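Local coordinates for anaerobically-induced outer membrane porin OprE (Pseudomonas aeruginosa, PDB 4FRX), which probably acts as a porin of the OprD family, forming a beta-barrel channel that lets small solutes cross the outer membrane, at residues Gly88-Pro92 and Gly136-Pro140; Arg175-Ile179 and Arg190-Lys194; Gln330-Arg336 and Lys403-Ser409. All blocks are in the same frame, centred on the assembly; numbering follows the deposited sequence.

Interaction 1 of 3, residues Gly88-Pro92 and Gly136-Pro140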
ATOM      1  N   GLY A  88       8.941  16.330  -5.486  1.00 44.67           N
ATOM      2  CA  GLY A  88       9.136  15.460  -6.632  1.00 37.24           C
ATOM      3  C   GLY A  88       8.426  14.126  -6.502  1.00 37.21           C
ATOM      4  O   GLY A  88       8.713  13.193  -7.248  1.00 45.03           O
ATOM      5  N   THR A  89       7.502  14.025  -5.552  1.00 26.03           N
ATOM      6  CA  THR A  89       6.753  12.788  -5.362  1.00 17.36           C
ATOM      7  C   THR A  89       5.274  12.974  -5.669  1.00 16.15           C
ATOM      8  O   THR A  89       4.517  12.010  -5.698  1.00 19.16           O
ATOM      9  CB  THR A  89       6.922  12.200  -3.922  1.00 29.00           C
ATOM     10  OG1 THR A  89       6.559  13.183  -2.943  1.00 21.28           O
ATOM     11  CG2 THR A  89       8.368  11.745  -3.672  1.00 29.82           C
ATOM     12  N   VAL A  90       4.860  14.217  -5.900  1.00 16.20           N
ATOM     13  CA  VAL A  90       3.464  14.490  -6.202  1.00 13.31           C
ATOM     14  C   VAL A  90       3.198  14.610  -7.709  1.00 13.17           C
ATOM     15  O   VAL A  90       2.270  13.992  -8.215  1.00 13.79           O
ATOM     16  CB  VAL A  90       2.955  15.747  -5.486  1.00 13.71           C
ATOM     17  CG1 VAL A  90       1.472  15.924  -5.724  1.00 18.19           C
ATOM     18  CG2 VAL A  90       3.242  15.658  -3.988  1.00 18.72           C
ATOM     19  N   PHE A  91       4.013  15.407  -8.406  1.00 14.04           N
ATOM     20  CA  PHE A  91       3.838  15.709  -9.840  1.00 17.46           C
ATOM     21  C   PHE A  91       4.971  15.185 -10.720  1.00 20.23           C
ATOM     22  O   PHE A  91       6.130  15.223 -10.322  1.00 19.18           O
ATOM     23  CB  PHE A  91       3.738  17.233 -10.041  1.00 17.38           C
ATOM     24  CG  PHE A  91       2.468  17.816  -9.507  1.00 19.07           C
ATOM     25  CD1 PHE A  91       1.319  17.785 -10.270  1.00 16.45           C
ATOM     26  CD2 PHE A  91       2.414  18.356  -8.235  1.00 21.76           C
ATOM     27  CE1 PHE A  91       0.129  18.280  -9.777  1.00 21.69           C
ATOM     28  CE2 PHE A  91       1.231  18.869  -7.738  1.00 15.33           C
ATOM     29  CZ  PHE A  91       0.091  18.821  -8.506  1.00 20.34           C
ATOM     30  N   PRO A  92       4.642  14.717 -11.935  1.00 19.76           N
ATOM     31  CA  PRO A  92       5.696  14.382 -12.898  1.00 20.46           C
ATOM     32  C   PRO A  92       6.436  15.641 -13.365  1.00 20.26           C
ATOM     33  O   PRO A  92       5.948  16.747 -13.131  1.00 16.82           O
ATOM     34  CB  PRO A  92       4.929  13.756 -14.065  1.00 19.34           C
ATOM     35  CG  PRO A  92       3.543  14.295 -13.950  1.00 20.22           C
ATOM     36  CD  PRO A  92       3.289  14.520 -12.483  1.00 15.40           C
ATOM     37  N   GLY A 136      -0.350   7.549  -1.195  1.00 11.57           N
ATOM     38  CA  GLY A 136       0.218   8.453  -0.212  1.00 15.31           C
ATOM     39  C   GLY A 136       0.416   9.887  -0.683  1.00 13.11           C
ATOM     40  O   GLY A 136       0.950  10.710   0.064  1.00 12.33           O
ATOM     41  N   ARG A 137       0.009  10.194  -1.915  1.00  9.25           N
ATOM     42  CA  ARG A 137       0.195  11.553  -2.424  1.00 11.65           C
ATOM     43  C   ARG A 137      -1.110  12.092  -2.991  1.00  8.48           C
ATOM     44  O   ARG A 137      -2.137  12.024  -2.326  1.00 11.23           O
ATOM     45  CB  ARG A 137       1.344  11.629  -3.439  1.00 10.11           C
ATOM     46  CG  ARG A 137       2.742  11.268  -2.851  1.00  6.57           C
ATOM     47  CD  ARG A 137       3.197  12.252  -1.764  1.00  9.98           C
ATOM     48  NE  ARG A 137       4.551  11.940  -1.274  1.00 13.07           N
ATOM     49  CZ  ARG A 137       4.822  11.135  -0.247  1.00 14.16           C
ATOM     50  NH1 ARG A 137       3.839  10.541   0.413  1.00 12.09           N
ATOM     51  NH2 ARG A 137       6.084  10.918   0.120  1.00 14.83           N
ATOM     52  N   LEU A 138      -1.074  12.608  -4.215  1.00  3.09           N
ATOM     53  CA  LEU A 138      -2.263  13.278  -4.778  1.00 10.21           C
ATOM     54  C   LEU A 138      -3.204  12.332  -5.509  1.00 13.02           C
ATOM     55  O   LEU A 138      -4.432  12.382  -5.322  1.00 13.24           O
ATOM     56  CB  LEU A 138      -1.834  14.415  -5.724  1.00 10.24           C
ATOM     57  CG  LEU A 138      -2.933  15.325  -6.282  1.00 15.47           C
ATOM     58  CD1 LEU A 138      -3.673  16.027  -5.150  1.00 14.23           C
ATOM     59  CD2 LEU A 138      -2.350  16.354  -7.258  1.00 22.38           C
ATOM     60  N   LEU A 139      -2.626  11.485  -6.357  1.00  9.56           N
ATOM     61  CA  LEU A 139      -3.398  10.535  -7.148  1.00 11.58           C
ATOM     62  C   LEU A 139      -2.845   9.139  -6.864  1.00 10.44           C
ATOM     63  O   LEU A 139      -1.656   8.979  -6.628  1.00  8.59           O
ATOM     64  CB  LEU A 139      -3.303  10.867  -8.648  1.00  6.87           C
ATOM     65  CG  LEU A 139      -3.774  12.273  -9.081  1.00  9.63           C
ATOM     66  CD1 LEU A 139      -3.528  12.517 -10.565  1.00 10.45           C
ATOM     67  CD2 LEU A 139      -5.251  12.453  -8.767  1.00  8.23           C
ATOM     68  N   PRO A 140      -3.718   8.131  -6.856  1.00 11.36           N
ATOM     69  CA  PRO A 140      -3.305   6.774  -6.496  1.00 11.70           C
ATOM     70  C   PRO A 140      -2.527   6.023  -7.574  1.00 12.76           C
ATOM     71  O   PRO A 140      -2.622   6.313  -8.779  1.00  8.54           O
ATOM     72  CB  PRO A 140      -4.640   6.065  -6.249  1.00 15.89           C
ATOM     73  CG  PRO A 140      -5.618   6.823  -7.125  1.00 18.03           C
ATOM     74  CD  PRO A 140      -5.177   8.245  -7.030  1.00 12.09           C
TER
HETATM   75  O   HOH W   1       0.671  12.235  -6.838  1.00 11.13           O

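Interaction 2 of 3, residues Arg175-Ile179 and Arg190-Lys194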
ATOM      1  N   ARG A 175       4.452   1.311 -16.499  1.00 12.98           N
ATOM      2  CA  ARG A 175       5.807   0.790 -16.634  1.00 12.78           C
ATOM      3  C   ARG A 175       5.854  -0.618 -16.065  1.00 16.11           C
ATOM      4  O   ARG A 175       4.969  -1.008 -15.303  1.00 13.30           O
ATOM      5  CB  ARG A 175       6.784   1.685 -15.867  1.00 19.38           C
ATOM      6  CG  ARG A 175       6.773   3.140 -16.310  1.00 18.92           C
ATOM      7  CD  ARG A 175       7.618   3.992 -15.381  1.00 21.15           C
ATOM      8  NE  ARG A 175       9.009   3.545 -15.354  1.00 25.46           N
ATOM      9  CZ  ARG A 175       9.926   4.009 -14.510  1.00 29.41           C
ATOM     10  NH1 ARG A 175       9.592   4.931 -13.616  1.00 25.32           N
ATOM     11  NH2 ARG A 175      11.172   3.545 -14.552  1.00 25.31           N
ATOM     12  N   SER A 176       6.882  -1.382 -16.427  1.00  9.45           N
ATOM     13  CA  SER A 176       7.056  -2.720 -15.876  1.00 15.89           C
ATOM     14  C   SER A 176       7.332  -2.712 -14.369  1.00 11.27           C
ATOM     15  O   SER A 176       7.655  -1.678 -13.783  1.00 13.33           O
ATOM     16  CB  SER A 176       8.136  -3.478 -16.654  1.00 19.98           C
ATOM     17  OG  SER A 176       7.651  -3.793 -17.953  1.00 23.23           O
ATOM     18  N   LEU A 177       7.164  -3.870 -13.737  1.00 10.16           N
ATOM     19  CA  LEU A 177       7.271  -3.981 -12.274  1.00  8.43           C
ATOM     20  C   LEU A 177       8.699  -4.241 -11.773  1.00  9.23           C
ATOM     21  O   LEU A 177       9.475  -4.938 -12.413  1.00 12.27           O
ATOM     22  CB  LEU A 177       6.330  -5.084 -11.780  1.00  6.60           C
ATOM     23  CG  LEU A 177       4.885  -4.973 -12.284  1.00 13.94           C
ATOM     24  CD1 LEU A 177       4.087  -6.230 -11.984  1.00 15.15           C
ATOM     25  CD2 LEU A 177       4.205  -3.756 -11.675  1.00 14.66           C
ATOM     26  N   SER A 178       9.050  -3.698 -10.614  1.00  7.24           N
ATOM     27  CA  SER A 178      10.381  -3.957 -10.078  1.00  6.47           C
ATOM     28  C   SER A 178      10.332  -3.946  -8.548  1.00 12.27           C
ATOM     29  O   SER A 178       9.252  -3.841  -7.959  1.00 13.39           O
ATOM     30  CB  SER A 178      11.415  -2.958 -10.627  1.00  9.07           C
ATOM     31  OG  SER A 178      12.741  -3.351 -10.295  1.00 18.92           O
ATOM     32  N   ILE A 179      11.498  -4.101  -7.925  1.00 11.24           N
ATOM     33  CA  ILE A 179      11.632  -4.087  -6.473  1.00 13.04           C
ATOM     34  C   ILE A 179      12.844  -3.219  -6.128  1.00 14.53           C
ATOM     35  O   ILE A 179      13.653  -2.921  -7.014  1.00 12.93           O
ATOM     36  CB  ILE A 179      11.824  -5.517  -5.894  1.00  7.54           C
ATOM     37  CG1 ILE A 179      13.168  -6.109  -6.321  1.00 12.41           C
ATOM     38  CG2 ILE A 179      10.664  -6.453  -6.305  1.00 12.20           C
ATOM     39  CD1 ILE A 179      13.420  -7.508  -5.767  1.00 16.57           C
ATOM     40  N   ARG A 190      16.445  -3.139 -13.649  1.00 20.59           N
ATOM     41  CA  ARG A 190      15.805  -4.270 -14.302  1.00 23.34           C
ATOM     42  C   ARG A 190      14.387  -4.407 -13.790  1.00 21.79           C
ATOM     43  O   ARG A 190      14.072  -4.010 -12.666  1.00 19.28           O
ATOM     44  CB  ARG A 190      16.579  -5.565 -14.054  1.00 24.05           C
ATOM     45  CG  ARG A 190      17.967  -5.591 -14.680  1.00 26.19           C
ATOM     46  CD  ARG A 190      17.900  -5.645 -16.203  1.00 29.69           C
ATOM     47  NE  ARG A 190      19.224  -5.803 -16.811  1.00 30.98           N
ATOM     48  CZ  ARG A 190      19.995  -4.794 -17.207  1.00 35.23           C
ATOM     49  NH1 ARG A 190      19.592  -3.535 -17.051  1.00 28.50           N
ATOM     50  NH2 ARG A 190      21.177  -5.043 -17.755  1.00 34.76           N
ATOM     51  N   ASP A 191      13.524  -4.965 -14.617  1.00 21.66           N
ATOM     52  CA  ASP A 191      12.140  -5.095 -14.215  1.00 19.80           C
ATOM     53  C   ASP A 191      11.538  -6.353 -14.802  1.00 17.91           C
ATOM     54  O   ASP A 191      12.226  -7.139 -15.448  1.00 17.00           O
ATOM     55  CB  ASP A 191      11.344  -3.844 -14.608  1.00 21.13           C
ATOM     56  CG  ASP A 191      11.581  -3.419 -16.052  1.00 28.18           C
ATOM     57  OD1 ASP A 191      11.750  -4.300 -16.919  1.00 26.47           O
ATOM     58  OD2 ASP A 191      11.584  -2.196 -16.321  1.00 27.86           O
ATOM     59  N   SER A 192      10.254  -6.545 -14.549  1.00 13.09           N
ATOM     60  CA  SER A 192       9.566  -7.733 -15.007  1.00 20.66           C
ATOM     61  C   SER A 192       8.140  -7.366 -15.351  1.00 16.97           C
ATOM     62  O   SER A 192       7.542  -6.502 -14.699  1.00 20.94           O
ATOM     63  CB  SER A 192       9.568  -8.778 -13.901  1.00 17.75           C
ATOM     64  OG  SER A 192       8.764  -9.875 -14.265  1.00 21.13           O
ATOM     65  N   ASN A 193       7.588  -8.015 -16.369  1.00 10.91           N
ATOM     66  CA  ASN A 193       6.213  -7.729 -16.755  1.00 20.25           C
ATOM     67  C   ASN A 193       5.241  -8.853 -16.403  1.00 17.01           C
ATOM     68  O   ASN A 193       4.159  -8.942 -16.977  1.00 16.55           O
ATOM     69  CB  ASN A 193       6.112  -7.356 -18.245  1.00 24.48           C
ATOM     70  CG  ASN A 193       6.575  -8.473 -19.165  1.00 28.56           C
ATOM     71  OD1 ASN A 193       6.850  -9.589 -18.725  1.00 33.78           O
ATOM     72  ND2 ASN A 193       6.673  -8.170 -20.452  1.00 38.75           N
ATOM     73  N   LYS A 194       5.634  -9.713 -15.463  1.00 17.78           N
ATOM     74  CA  LYS A 194       4.741 -10.754 -14.969  1.00 13.14           C
ATOM     75  C   LYS A 194       4.750 -10.882 -13.443  1.00 13.27           C
ATOM     76  O   LYS A 194       5.754 -11.267 -12.849  1.00 13.30           O
ATOM     77  CB  LYS A 194       5.071 -12.113 -15.600  1.00 17.36           C
ATOM     78  CG  LYS A 194       4.841 -12.169 -17.101  1.00 28.40           C
ATOM     79  CD  LYS A 194       5.337 -13.482 -17.695  1.00 36.89           C
TER
HETATM   80  O   HOH W   2       9.682  -6.270 -17.979  1.00 30.71           O

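Interaction 3 of 3, residues Gln330-Arg336 and Lys403-Ser409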
ATOM      1  N   GLN A 330       4.562   6.452   7.770  1.00 12.58           N
ATOM      2  CA  GLN A 330       4.477   7.627   6.907  1.00 14.20           C
ATOM      3  C   GLN A 330       5.746   7.836   6.094  1.00 10.66           C
ATOM      4  O   GLN A 330       5.688   8.166   4.910  1.00 15.19           O
ATOM      5  CB  GLN A 330       4.118   8.889   7.713  1.00 12.85           C
ATOM      6  CG  GLN A 330       3.986  10.131   6.853  1.00  9.98           C
ATOM      7  CD  GLN A 330       3.579  11.363   7.642  1.00 16.00           C
ATOM      8  OE1 GLN A 330       3.044  11.257   8.748  1.00 13.61           O
ATOM      9  NE2 GLN A 330       3.831  12.547   7.068  1.00 14.59           N
ATOM     10  N   ILE A 331       6.896   7.644   6.728  1.00  8.21           N
ATOM     11  CA  ILE A 331       8.162   7.827   6.024  1.00  9.14           C
ATOM     12  C   ILE A 331       8.831   6.480   5.781  1.00 18.48           C
ATOM     13  O   ILE A 331       9.020   6.082   4.628  1.00 19.42           O
ATOM     14  CB  ILE A 331       9.112   8.779   6.773  1.00 11.75           C
ATOM     15  CG1 ILE A 331       8.511  10.190   6.833  1.00 13.27           C
ATOM     16  CG2 ILE A 331      10.494   8.797   6.115  1.00 13.20           C
ATOM     17  CD1 ILE A 331       9.361  11.200   7.637  1.00  8.24           C
ATOM     18  N   GLY A 332       9.161   5.772   6.857  1.00 16.23           N
ATOM     19  CA  GLY A 332       9.917   4.531   6.739  1.00 17.17           C
ATOM     20  C   GLY A 332       9.035   3.304   6.596  1.00 13.03           C
ATOM     21  O   GLY A 332       7.808   3.398   6.719  1.00 11.99           O
ATOM     22  N   LYS A 333       9.653   2.155   6.324  1.00  9.80           N
ATOM     23  CA  LYS A 333       8.921   0.892   6.304  1.00  7.30           C
ATOM     24  C   LYS A 333       9.570  -0.167   7.200  1.00 10.37           C
ATOM     25  O   LYS A 333       9.024  -1.257   7.368  1.00  9.42           O
ATOM     26  CB  LYS A 333       8.774   0.355   4.871  1.00 13.06           C
ATOM     27  CG  LYS A 333       8.042   1.305   3.923  1.00 10.91           C
ATOM     28  CD  LYS A 333       7.893   0.691   2.531  1.00 19.52           C
ATOM     29  CE  LYS A 333       7.333   1.709   1.520  1.00 25.49           C
ATOM     30  NZ  LYS A 333       5.989   2.222   1.922  1.00 21.95           N
ATOM     31  N   PHE A 334      10.727   0.166   7.770  1.00  9.79           N
ATOM     32  CA  PHE A 334      11.483  -0.743   8.653  1.00 10.69           C
ATOM     33  C   PHE A 334      11.619  -2.143   8.046  1.00  8.89           C
ATOM     34  O   PHE A 334      11.455  -3.149   8.724  1.00  8.79           O
ATOM     35  CB  PHE A 334      10.831  -0.792  10.047  1.00  9.37           C
ATOM     36  CG  PHE A 334      10.812   0.539  10.730  1.00  7.45           C
ATOM     37  CD1 PHE A 334       9.934   1.535  10.306  1.00  9.16           C
ATOM     38  CD2 PHE A 334      11.694   0.815  11.757  1.00  8.42           C
ATOM     39  CE1 PHE A 334       9.929   2.789  10.904  1.00 11.04           C
ATOM     40  CE2 PHE A 334      11.695   2.060  12.369  1.00 13.88           C
ATOM     41  CZ  PHE A 334      10.814   3.055  11.940  1.00 10.37           C
ATOM     42  N   GLN A 335      11.957  -2.174   6.764  1.00  4.79           N
ATOM     43  CA  GLN A 335      11.863  -3.376   5.961  1.00 12.67           C
ATOM     44  C   GLN A 335      13.231  -3.926   5.589  1.00 11.61           C
ATOM     45  O   GLN A 335      13.337  -4.833   4.769  1.00 14.09           O
ATOM     46  CB  GLN A 335      11.030  -3.080   4.706  1.00 16.49           C
ATOM     47  CG  GLN A 335      11.789  -2.483   3.519  1.00 11.70           C
ATOM     48  CD  GLN A 335      12.454  -1.137   3.808  1.00 21.21           C
ATOM     49  OE1 GLN A 335      12.189  -0.491   4.827  1.00 13.75           O
ATOM     50  NE2 GLN A 335      13.333  -0.712   2.899  1.00 19.24           N
ATOM     51  N   ARG A 336      14.275  -3.394   6.222  1.00 11.91           N
ATOM     52  CA  ARG A 336      15.651  -3.691   5.832  1.00 17.47           C
ATOM     53  C   ARG A 336      16.131  -5.023   6.384  1.00 14.70           C
ATOM     54  O   ARG A 336      15.715  -5.439   7.457  1.00 12.38           O
ATOM     55  CB  ARG A 336      16.592  -2.589   6.325  1.00 17.42           C
ATOM     56  CG  ARG A 336      16.157  -1.169   5.934  1.00 13.86           C
ATOM     57  CD  ARG A 336      17.040  -0.155   6.655  1.00 23.41           C
ATOM     58  NE  ARG A 336      16.376   1.132   6.849  1.00 34.39           N
ATOM     59  CZ  ARG A 336      16.424   2.140   5.983  1.00 40.24           C
ATOM     60  NH1 ARG A 336      17.105   2.014   4.849  1.00 42.56           N
ATOM     61  NH2 ARG A 336      15.791   3.275   6.249  1.00 27.56           N
ATOM     62  N   LYS A 403      -1.025  14.948   8.935  1.00 11.67           N
ATOM     63  CA  LYS A 403      -0.116  13.862   9.301  1.00 10.42           C
ATOM     64  C   LYS A 403       1.272  14.447   9.487  1.00  9.47           C
ATOM     65  O   LYS A 403       1.748  15.174   8.621  1.00 11.57           O
ATOM     66  CB  LYS A 403      -0.079  12.778   8.207  1.00 10.74           C
ATOM     67  CG  LYS A 403      -1.426  12.071   7.966  1.00 13.20           C
ATOM     68  CD  LYS A 403      -1.277  10.984   6.901  1.00 19.56           C
ATOM     69  CE  LYS A 403      -2.588  10.254   6.669  1.00 36.69           C
ATOM     70  NZ  LYS A 403      -3.183   9.715   7.923  1.00 39.51           N
ATOM     71  N   ASN A 404       1.921  14.140  10.609  1.00  9.46           N
ATOM     72  CA  ASN A 404       3.298  14.562  10.811  1.00 11.23           C
ATOM     73  C   ASN A 404       4.176  13.358  11.126  1.00  3.83           C
ATOM     74  O   ASN A 404       3.775  12.481  11.892  1.00  8.71           O
ATOM     75  CB  ASN A 404       3.378  15.577  11.956  1.00 15.31           C
ATOM     76  CG  ASN A 404       4.797  15.920  12.332  1.00 11.90           C
ATOM     77  OD1 ASN A 404       5.391  15.298  13.212  1.00 12.70           O
ATOM     78  ND2 ASN A 404       5.357  16.919  11.662  1.00 12.65           N
ATOM     79  N   ALA A 405       5.369  13.321  10.543  1.00  7.14           N
ATOM     80  CA  ALA A 405       6.316  12.256  10.829  1.00  8.31           C
ATOM     81  C   ALA A 405       7.715  12.801  11.118  1.00 10.87           C
ATOM     82  O   ALA A 405       8.159  13.757  10.479  1.00 11.91           O
ATOM     83  CB  ALA A 405       6.364  11.248   9.641  1.00  9.44           C
ATOM     84  N   SER A 406       8.397  12.192  12.086  1.00  9.46           N
ATOM     85  CA  SER A 406       9.822  12.439  12.307  1.00 10.78           C
ATOM     86  C   SER A 406      10.537  11.110  12.183  1.00 12.66           C
ATOM     87  O   SER A 406      10.147  10.144  12.831  1.00 11.76           O
ATOM     88  CB  SER A 406      10.088  13.019  13.699  1.00 12.59           C
ATOM     89  OG  SER A 406       9.669  14.358  13.788  1.00 23.03           O
ATOM     90  N   PHE A 407      11.585  11.084  11.366  1.00  7.82           N
ATOM     91  CA  PHE A 407      12.315   9.873  11.032  1.00  6.52           C
ATOM     92  C   PHE A 407      13.804  10.151  11.188  1.00  8.24           C
ATOM     93  O   PHE A 407      14.331  11.137  10.666  1.00 12.93           O
ATOM     94  CB  PHE A 407      11.982   9.432   9.601  1.00  9.56           C
ATOM     95  CG  PHE A 407      12.794   8.259   9.127  1.00 18.16           C
ATOM     96  CD1 PHE A 407      12.454   6.972   9.493  1.00 19.54           C
ATOM     97  CD2 PHE A 407      13.921   8.452   8.335  1.00 23.90           C
ATOM     98  CE1 PHE A 407      13.217   5.880   9.069  1.00 24.10           C
ATOM     99  CE2 PHE A 407      14.679   7.374   7.906  1.00 22.80           C
ATOM    100  CZ  PHE A 407      14.322   6.084   8.275  1.00 26.49           C
ATOM    101  N   ARG A 408      14.480   9.296  11.947  1.00  9.03           N
ATOM    102  CA  ARG A 408      15.913   9.440  12.141  1.00  9.37           C
ATOM    103  C   ARG A 408      16.560   8.084  11.923  1.00 16.22           C
ATOM    104  O   ARG A 408      16.124   7.076  12.505  1.00 13.76           O
ATOM    105  CB  ARG A 408      16.211   9.922  13.559  1.00 13.45           C
ATOM    106  CG  ARG A 408      15.446  11.168  13.967  1.00 19.00           C
ATOM    107  CD  ARG A 408      16.035  12.416  13.365  1.00 27.50           C
ATOM    108  NE  ARG A 408      15.368  13.614  13.872  1.00 31.26           N
ATOM    109  CZ  ARG A 408      14.351  14.216  13.266  1.00 29.31           C
ATOM    110  NH1 ARG A 408      13.882  13.736  12.118  1.00 21.07           N
ATOM    111  NH2 ARG A 408      13.809  15.306  13.801  1.00 29.13           N
ATOM    112  N   SER A 409      17.605   8.064  11.105  1.00 17.80           N
ATOM    113  CA  SER A 409      18.238   6.814  10.696  1.00 28.45           C
ATOM    114  C   SER A 409      19.760   6.927  10.642  1.00 26.84           C
ATOM    115  O   SER A 409      20.312   8.011  10.792  1.00 22.45           O
ATOM    116  CB  SER A 409      17.700   6.387   9.329  1.00 39.41           C
ATOM    117  OG  SER A 409      18.075   5.056   9.018  1.00 45.95           O
TER

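Interaction 1 of 3, residues Gly88-Pro92 and Gly136-Pro140
Arg137 reaches across to Thr89, and following its side chain outward accounts for the polar half of this contact. Its CB lies 3.9 Å from Thr89 O, and CG comes nearer to the same carbonyl, so the first two carbons pass beside a backbone oxygen that the contact buries and that has no hydrogen-bond partner in the model. The chain then bends at CG (chi2 -64°). CD has the Thr89 hydroxyl near it and lies 4.1 Å from Val90 CG2, the arginine crossing the valine roughly at a right angle. At NE the bond proper is made: NE donates to Thr89 OG1 over 2.9 Å, almost straight at 169°, with the oxygen lying in the guanidinium plane. Beyond it, NH1 turns back on its own segment and donates to Gly136 O, while NH2 makes only a long, weak ion pair with Glu425. Two in-plane bonds, one to each segment, thus fix the rotation of the guanidinium.

Further along both segments, at Val90-Phe91 and Leu138, the contact turns apolar. Val90 CG1, set anti to the backbone N (chi1 -175°), packs against Leu138 CB at 3.6 Å, and Leu138 CD2 meets the Phe91 ring obliquely, 3.7 Å from CZ. Between the two backbones, water 1 donates to Val90 O and accepts from Leu138 N at 3.2 Å, joining main chains that make no direct bond here.

Both segments are loops folded inward against the barrel wall. Strand 17-28 backs them, with Ile24 touching Val90 and Arg137 and Phe22 touching Arg137 and Leu138; Phe91 meets Phe103 of strand 102-114 with the ring planes steeply inclined, while Leu139 and Pro140 rest on Leu67 of strand 59-71.

Interaction 2 of 3, residues Arg175-Ile179 and Arg190-Lys194
Leu177 and Ser192 pair through their backbones, and those bonds hold the contact together. Leu177 N donates to Ser192 O and Ser192 N donates to Leu177 O, each over 2.8 Å. Neither is straight: the N-H...O angles are 145° and 149°. This is a single antiparallel bridge of the hydrogen-bonded kind. A side chain adds the third direct bond, as Ser178 OG gives its proton to Arg190 O at 2.8 Å, approaching nearly end-on to the carbonyl. Its hydroxyl gets there because OG stands anti to the backbone N (chi1 -170°), on the side facing the other segment.

The pairing picks up where the short strand 174-176, which lies against strand 156-167 of the barrel, gives way to loop. Residues 168-194 form the excursion between neighbouring strands 156-167 and 195-203, and the bridge ties its outgoing and returning arms together just before the latter begins.

The remaining touches are van der Waals. Ser176 CB sits over the Asp191 carboxylate, 3.5 Å from CG and at the same 3.7 Å from OD1 and OD2, so the carbon is centred between the two oxygens. Asp191 CB presses to 3.1 Å from Leu177 O, and Ser176 OG passes Asn193 CB at 3.9 Å. Leu177 CB also lies close to Ser192 O, while its side chain packs on Leu217 of strand 208-217.

Water, charge and outside hydrogen bonds make the last group. Water 2 donates to Asp191 OD1 and has a weak bond to Ser176 OG at 3.2 Å. The other carboxylate oxygen, Asp191 OD2, forms a salt bridge with Arg315, which also bonds to Ser176 O and so spans the two arms. Arg190 carries its guanidinium away from 175-179 to a salt bridge with Asp262, and Ser192 OG bonds to Asp218 O.

Interaction 3 of 3, residues Gln330-Arg336 and Lys403-Ser409
Lys403 meets Gln330 with its CB, 3.5 Å from the amide oxygen OE1, before its chain leads away toward Ser385. At Asn404 the backbone touches: Gln330 OE1 comes to 3.4 Å from Asn404 C. Ala405 then offers its methyl to two side chains. Gln330, extended with CG anti to the backbone N (chi1 -179°), lays its whole length along CB and brings CD to 3.4 Å, while its NE2 bonds to Glu425 of the adjoining strand 423-434. Ile331 CD1 reaches the same methyl at 3.6 Å.

Here a loop folded into the barrel lies along strand 399-409 of the wall; the end-to-end directions of 330-336 and 403-409 differ by 26°. Glu381 and Asp383 of strand 377-389 also hold this loop, by accepting bonds from the backbone nitrogens of residues 330-332.

Phe407 is next to face the loop. Ile331 CD1 packs on its CB at 3.7 Å, and CG2 approaches the ring obliquely. At the far end of the ring, Arg336 NH2 meets CZ edge to edge at 3.8 Å, the planes inclined by 30°. Ser409 brings its OG to 4.0 Å from that NH2, and Glu379 holds both, bridging to Arg336 and accepting from the hydroxyl.

All three contacts secure loops of one barrel, but in different settings. Interaction 1 is the buried one, joining two loops to each other; interaction 2, partly buried, closes the two arms of one excursion; interaction 3 is the least buried, with most of its touching residues partly exposed, and sets a loop on the inner side of a wall strand. Backbone pairing appears in interaction 2 alone, a water links main chains in interaction 1, and interaction 3 relies on side-chain packing, with acidic residues of the wall supplying its polar anchors. Interactions 1 and 3 approach to about 5 Å between nearest atoms, and Glu425 has a partner in each: Arg137, weakly, and Gln330.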